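Local coordinates for protein malonyl-CoA decarboxylase (Rhodopseudomonas palustris, PDB 4KSA) that probably catalyses the decarboxylation of malonyl-CoA to acetyl-CoA and carbon dioxide, at residues A[140-143]-A[144-148]; A[162-165]-A[166-170]. All blocks are in the same frame, centred on the assembly; numbering follows the deposited sequence.

Contact 1: A[140-143]-A[144-148]; sequences REAV and LARIA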
ATOM      1  N   ARG A 140      10.127  17.121  26.871  1.00 36.70           N
ATOM      2  CA  ARG A 140      11.283  16.476  27.440  1.00 37.79           C
ATOM      3  C   ARG A 140      12.526  17.265  27.033  1.00 37.20           C
ATOM      4  O   ARG A 140      13.496  17.358  27.775  1.00 38.08           O
ATOM      5  CB  ARG A 140      11.368  15.030  26.949  1.00 39.96           C
ATOM      6  CG  ARG A 140      12.263  14.163  27.814  1.00 42.58           C
ATOM      7  CD  ARG A 140      13.154  13.255  26.985  1.00 42.14           C
ATOM      8  NE  ARG A 140      14.239  12.765  27.820  1.00 41.94           N
ATOM      9  CZ  ARG A 140      15.314  12.135  27.376  1.00 42.43           C
ATOM     10  NH1 ARG A 140      16.241  11.742  28.239  1.00 45.15           N
ATOM     11  NH2 ARG A 140      15.468  11.899  26.084  1.00 41.95           N
ATOM     12  N   GLU A 141      12.493  17.838  25.841  1.00 38.56           N
ATOM     13  CA  GLU A 141      13.619  18.640  25.366  1.00 40.19           C
ATOM     14  C   GLU A 141      13.837  19.809  26.343  1.00 39.59           C
ATOM     15  O   GLU A 141      14.972  20.155  26.670  1.00 36.51           O
ATOM     16  CB  GLU A 141      13.322  19.172  23.966  1.00 40.45           C
ATOM     17  CG  GLU A 141      14.411  20.024  23.368  1.00 43.70           C
ATOM     18  CD  GLU A 141      14.032  20.568  21.991  1.00 50.09           C
ATOM     19  OE1 GLU A 141      14.775  21.429  21.476  1.00 51.84           O
ATOM     20  OE2 GLU A 141      12.999  20.132  21.415  1.00 51.11           O
ATOM     21  N   ALA A 142      12.728  20.390  26.808  1.00 38.99           N
ATOM     22  CA  ALA A 142      12.738  21.497  27.753  1.00 39.27           C
ATOM     23  C   ALA A 142      13.345  21.091  29.087  1.00 40.34           C
ATOM     24  O   ALA A 142      14.209  21.785  29.615  1.00 40.04           O
ATOM     25  CB  ALA A 142      11.330  22.004  27.972  1.00 38.73           C
ATOM     26  N   VAL A 143      12.904  19.970  29.646  1.00 40.82           N
ATOM     27  CA  VAL A 143      13.478  19.578  30.917  1.00 41.94           C
ATOM     28  C   VAL A 143      14.962  19.259  30.711  1.00 43.39           C
ATOM     29  O   VAL A 143      15.774  19.511  31.593  1.00 44.83           O
ATOM     30  CB  VAL A 143      12.706  18.387  31.580  1.00 40.02           C
ATOM     31  CG1 VAL A 143      11.577  17.948  30.696  1.00 40.19           C
ATOM     32  CG2 VAL A 143      13.649  17.239  31.895  1.00 38.58           C
ATOM     33  N   LEU A 144      15.329  18.728  29.546  1.00 42.45           N
ATOM     34  CA  LEU A 144      16.737  18.426  29.308  1.00 40.75           C
ATOM     35  C   LEU A 144      17.540  19.711  29.295  1.00 40.51           C
ATOM     36  O   LEU A 144      18.663  19.754  29.794  1.00 41.65           O
ATOM     37  CB  LEU A 144      16.942  17.682  27.982  1.00 37.44           C
ATOM     38  CG  LEU A 144      16.748  16.169  28.118  1.00 38.87           C
ATOM     39  CD1 LEU A 144      16.732  15.465  26.772  1.00 37.67           C
ATOM     40  CD2 LEU A 144      17.856  15.643  28.982  1.00 36.58           C
ATOM     41  N   ALA A 145      16.960  20.761  28.732  1.00 39.11           N
ATOM     42  CA  ALA A 145      17.636  22.042  28.644  1.00 39.03           C
ATOM     43  C   ALA A 145      17.737  22.716  30.009  1.00 41.69           C
ATOM     44  O   ALA A 145      18.551  23.613  30.205  1.00 42.81           O
ATOM     45  CB  ALA A 145      16.909  22.949  27.661  1.00 33.47           C
ATOM     46  N   ARG A 146      16.936  22.271  30.967  1.00 44.82           N
ATOM     47  CA  ARG A 146      16.965  22.898  32.276  1.00 47.08           C
ATOM     48  C   ARG A 146      17.607  22.150  33.444  1.00 46.29           C
ATOM     49  O   ARG A 146      17.585  22.638  34.571  1.00 45.95           O
ATOM     50  CB  ARG A 146      15.546  23.364  32.626  1.00 50.62           C
ATOM     51  CG  ARG A 146      15.353  24.864  32.318  1.00 58.23           C
ATOM     52  CD  ARG A 146      13.944  25.242  31.890  1.00 62.77           C
ATOM     53  NE  ARG A 146      13.703  24.950  30.474  1.00 66.96           N
ATOM     54  CZ  ARG A 146      12.583  25.268  29.816  1.00 68.44           C
ATOM     55  NH1 ARG A 146      12.459  24.956  28.527  1.00 68.07           N
ATOM     56  NH2 ARG A 146      11.589  25.905  30.440  1.00 67.82           N
ATOM     57  N   ILE A 147      18.212  20.999  33.180  1.00 46.02           N
ATOM     58  CA  ILE A 147      18.838  20.224  34.248  1.00 48.16           C
ATOM     59  C   ILE A 147      20.043  20.940  34.864  1.00 50.01           C
ATOM     60  O   ILE A 147      20.376  20.714  36.028  1.00 50.79           O
ATOM     61  CB  ILE A 147      19.310  18.817  33.764  1.00 47.36           C
ATOM     62  CG1 ILE A 147      18.122  17.987  33.281  1.00 48.12           C
ATOM     63  CG2 ILE A 147      20.008  18.077  34.900  1.00 44.63           C
ATOM     64  CD1 ILE A 147      17.117  17.720  34.358  1.00 49.65           C
ATOM     65  N   ALA A 148      20.707  21.793  34.091  1.00 51.78           N
ATOM     66  CA  ALA A 148      21.869  22.512  34.615  1.00 53.06           C
ATOM     67  C   ALA A 148      21.421  23.505  35.683  1.00 53.94           C
ATOM     68  O   ALA A 148      21.796  23.408  36.850  1.00 53.27           O
ATOM     69  CB  ALA A 148      22.570  23.245  33.502  1.00 51.44           C
TER

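Contact 2: A[162-165]-A[166-170]; sequences HLFT and SWFNR. With MG (magnesium ion), chain E.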
ATOM      1  N   HIS A 162      11.776   6.255  30.991  1.00 38.38           N
ATOM      2  CA  HIS A 162      11.142   4.965  31.202  1.00 39.21           C
ATOM      3  C   HIS A 162       9.972   4.768  30.233  1.00 38.39           C
ATOM      4  O   HIS A 162       9.814   3.694  29.661  1.00 39.34           O
ATOM      5  CB  HIS A 162      10.650   4.821  32.647  1.00 40.46           C
ATOM      6  CG  HIS A 162       9.960   3.516  32.922  1.00 42.21           C
ATOM      7  ND1 HIS A 162      10.617   2.303  32.890  1.00 40.71           N
ATOM      8  CD2 HIS A 162       8.662   3.232  33.193  1.00 42.49           C
ATOM      9  CE1 HIS A 162       9.755   1.329  33.130  1.00 41.58           C
ATOM     10  NE2 HIS A 162       8.562   1.867  33.316  1.00 43.51           N
ATOM     11  N   LEU A 163       9.158   5.799  30.044  1.00 37.30           N
ATOM     12  CA  LEU A 163       8.010   5.690  29.143  1.00 37.50           C
ATOM     13  C   LEU A 163       8.401   5.720  27.658  1.00 37.44           C
ATOM     14  O   LEU A 163       7.943   4.861  26.894  1.00 38.72           O
ATOM     15  CB  LEU A 163       6.981   6.783  29.460  1.00 35.33           C
ATOM     16  CG  LEU A 163       6.472   6.737  30.912  1.00 37.18           C
ATOM     17  CD1 LEU A 163       5.740   8.023  31.276  1.00 37.95           C
ATOM     18  CD2 LEU A 163       5.571   5.527  31.095  1.00 36.80           C
ATOM     19  N   PHE A 164       9.242   6.682  27.261  1.00 35.23           N
ATOM     20  CA  PHE A 164       9.713   6.804  25.878  1.00 35.24           C
ATOM     21  C   PHE A 164      10.369   5.503  25.430  1.00 38.02           C
ATOM     22  O   PHE A 164      10.182   5.047  24.295  1.00 38.14           O
ATOM     23  CB  PHE A 164      10.760   7.917  25.724  1.00 32.52           C
ATOM     24  CG  PHE A 164      10.191   9.296  25.651  1.00 29.41           C
ATOM     25  CD1 PHE A 164      11.005  10.366  25.301  1.00 28.44           C
ATOM     26  CD2 PHE A 164       8.851   9.538  25.961  1.00 30.11           C
ATOM     27  CE1 PHE A 164      10.505  11.668  25.259  1.00 26.58           C
ATOM     28  CE2 PHE A 164       8.328  10.830  25.927  1.00 28.06           C
ATOM     29  CZ  PHE A 164       9.163  11.904  25.572  1.00 29.62           C
ATOM     30  N   THR A 165      11.160   4.916  26.321  1.00 39.09           N
ATOM     31  CA  THR A 165      11.832   3.670  26.008  1.00 40.91           C
ATOM     32  C   THR A 165      10.802   2.613  25.640  1.00 43.66           C
ATOM     33  O   THR A 165      10.959   1.892  24.646  1.00 44.94           O
ATOM     34  CB  THR A 165      12.669   3.180  27.198  1.00 40.30           C
ATOM     35  OG1 THR A 165      13.834   4.005  27.312  1.00 40.47           O
ATOM     36  CG2 THR A 165      13.089   1.737  27.009  1.00 37.37           C
ATOM     37  N   SER A 166       9.736   2.529  26.431  1.00 44.53           N
ATOM     38  CA  SER A 166       8.706   1.551  26.156  1.00 43.95           C
ATOM     39  C   SER A 166       7.894   1.896  24.912  1.00 43.76           C
ATOM     40  O   SER A 166       7.422   1.002  24.214  1.00 46.17           O
ATOM     41  CB  SER A 166       7.774   1.408  27.342  1.00 43.70           C
ATOM     42  OG  SER A 166       6.861   0.357  27.089  1.00 47.23           O
ATOM     43  N   TRP A 167       7.731   3.181  24.622  1.00 41.03           N
ATOM     44  CA  TRP A 167       6.955   3.566  23.452  1.00 41.25           C
ATOM     45  C   TRP A 167       7.720   3.456  22.143  1.00 40.87           C
ATOM     46  O   TRP A 167       7.172   3.002  21.146  1.00 41.97           O
ATOM     47  CB  TRP A 167       6.445   5.000  23.569  1.00 40.85           C
ATOM     48  CG  TRP A 167       5.619   5.264  24.758  1.00 38.29           C
ATOM     49  CD1 TRP A 167       5.078   4.348  25.603  1.00 37.85           C
ATOM     50  CD2 TRP A 167       5.268   6.550  25.269  1.00 37.52           C
ATOM     51  NE1 TRP A 167       4.414   4.985  26.620  1.00 37.91           N
ATOM     52  CE2 TRP A 167       4.516   6.339  26.437  1.00 37.33           C
ATOM     53  CE3 TRP A 167       5.516   7.865  24.847  1.00 37.68           C
ATOM     54  CZ2 TRP A 167       4.013   7.395  27.202  1.00 39.75           C
ATOM     55  CZ3 TRP A 167       5.022   8.911  25.600  1.00 37.83           C
ATOM     56  CH2 TRP A 167       4.274   8.672  26.769  1.00 39.09           C
ATOM     57  N   PHE A 168       8.970   3.904  22.130  1.00 38.89           N
ATOM     58  CA  PHE A 168       9.738   3.830  20.906  1.00 36.34           C
ATOM     59  C   PHE A 168      10.481   2.523  20.793  1.00 35.82           C
ATOM     60  O   PHE A 168      11.706   2.505  20.787  1.00 39.12           O
ATOM     61  CB  PHE A 168      10.729   4.989  20.797  1.00 33.19           C
ATOM     62  CG  PHE A 168      10.080   6.339  20.655  1.00 31.81           C
ATOM     63  CD1 PHE A 168       9.750   7.090  21.776  1.00 30.90           C
ATOM     64  CD2 PHE A 168       9.792   6.858  19.401  1.00 30.73           C
ATOM     65  CE1 PHE A 168       9.151   8.327  21.650  1.00 26.51           C
ATOM     66  CE2 PHE A 168       9.186   8.107  19.268  1.00 26.84           C
ATOM     67  CZ  PHE A 168       8.868   8.833  20.390  1.00 28.25           C
ATOM     68  N   ASN A 169       9.735   1.431  20.699  1.00 35.12           N
ATOM     69  CA  ASN A 169      10.317   0.101  20.550  1.00 36.19           C
ATOM     70  C   ASN A 169      11.042  -0.015  19.202  1.00 36.72           C
ATOM     71  O   ASN A 169      10.497   0.380  18.167  1.00 36.67           O
ATOM     72  CB  ASN A 169       9.215  -0.966  20.627  1.00 38.00           C
ATOM     73  CG  ASN A 169       8.161  -0.820  19.522  1.00 40.64           C
ATOM     74  OD1 ASN A 169       7.532  -1.803  19.122  1.00 41.78           O
ATOM     75  ND2 ASN A 169       7.960   0.408  19.036  1.00 38.40           N
ATOM     76  N   ARG A 170      12.258  -0.560  19.204  1.00 37.07           N
ATOM     77  CA  ARG A 170      13.018  -0.696  17.955  1.00 37.08           C
ATOM     78  C   ARG A 170      12.307  -1.538  16.887  1.00 36.60           C
ATOM     79  O   ARG A 170      12.515  -1.341  15.692  1.00 36.26           O
ATOM     80  CB  ARG A 170      14.405  -1.283  18.224  1.00 37.62           C
ATOM     81  CG  ARG A 170      14.399  -2.654  18.862  1.00 42.56           C
ATOM     82  CD  ARG A 170      15.759  -3.317  18.693  1.00 47.57           C
ATOM     83  NE  ARG A 170      16.316  -3.739  19.972  1.00 53.85           N
ATOM     84  CZ  ARG A 170      16.381  -4.997  20.388  1.00 57.50           C
ATOM     85  NH1 ARG A 170      15.928  -5.985  19.619  1.00 59.20           N
ATOM     86  NH2 ARG A 170      16.884  -5.264  21.590  1.00 59.61           N
TER
HETATM   87 MG    MG E 501       6.792   0.510  34.352  1.00 64.57          MG

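Contact 1: A[140-143]-A[144-148]
Leu144 N donates to Arg140 O at 2.9 Å, and Ala145 N reaches Glu141 O at the same 2.9 Å; both are ordinary bonds of i to i+4 spacing. The next amide is shared differently. Arg146 N bonds to Val143 O at 3.1 Å, from well above that carbonyl's plane (C=O...N angle 107°), and adds a weak bond to Ala142 O. This shift from i+4 to i+3 bonding comes toward the C-terminal end of helix 132-146, in the N-terminal domain of the malonyl-CoA decarboxylase family. Two arginines frame the turn. Arg140 holds CG anti to its own amide nitrogen (chi1 -162°) and bends at chi2, which brings one face of its guanidinium up to Leu144, whose CD1 sits 3.6 Å above the plane, over its centre. Its nitrogens bond elsewhere: NE forms a salt bridge with Asp157, and NH2 hydrogen-bonds to the carbonyls of Gly274 and Ala276. Arg146, bent at chi2 and chi3, folds back so that its NH1 comes obliquely to Ala142 CB, while NH2 forms a salt bridge with Glu71. Farther out, Val143 CG2 meets Ile147 CD1 at 4.3 Å, and Leu75 and Leu78 of helix 71-83 pack against Arg146.

Contact 2: A[162-165]-A[166-170]
Phe164, Trp167 and Phe168 form an aromatic cluster at the C-terminal end of helix 154-167 and show how side chains at i, i+3 and i+4 converge where a helix ends, Phe168 being the first residue beyond it. Phe164 and Phe168 make a T-shaped (edge-to-face) pair: the edge of Phe168 points at the face of Phe164, with centroids 5.9 Å apart and planes at 75°. Trp167 lies obliquely to Phe164, its CZ3 arriving at the phenyl edge, 3.8 Å from Phe164 CE2. Over one face of the indole sits Leu163, whose CB makes a CH-pi contact 4.2 Å from the centroid of the six-membered ring; Leu163 O also lies over a face of the indole, toward the rim.

The same helix also meets the second subunit: Ser166 OG is hydrogen-bonded to Ser166 OG there, and Trp167 of that subunit packs on Ser166. One turn earlier, with CG anti to the backbone N (chi1 179°), the imidazole of His162 extends from the helix to a magnesium ion, also bound by His162 of the second subunit; on this side, His162 NE2 lies 2.5 Å from the metal.

Around the cluster, Leu136 and Val137 of helix 132-146 cover Phe164, Ile123 of helix 118-126 touches Leu163 and Trp167, and His221 meets Phe168 edge-to-face. Backbone bonds place the residues that carry these rings. Phe168 leaves helical geometry as the centre of an inverse gamma turn, in which Asn169 N makes a weak bond to Trp167 O. Trp167 N bonds to Leu163 O at 2.8 Å, in the carbonyl plane, and Phe168 N bonds almost straight to Phe164 O (2.7 Å, N-H...O 174°).

How the contacts relate
Contact 1 and contact 2 illustrate how two helices consecutive in the chain, 132-146 and 154-167, are joined in part through one long side chain. Their centres are 19 Å apart, yet they touch: Arg140 CD of contact 1 packs on Phe164 CE1 of contact 2 at 3.5 Å. The aliphatic part of the arginine thus borders the aromatic cluster, while its charged end, too, reaches helix 154-167. Contact 2 alone binds the magnesium ion at the subunit interface; the side chain of Arg140 remains about 10 Å from that of His162. Contact 1, which no other subunit of the assembly touches, packs on the metal-bearing helix but contributes no ligand to the magnesium ion.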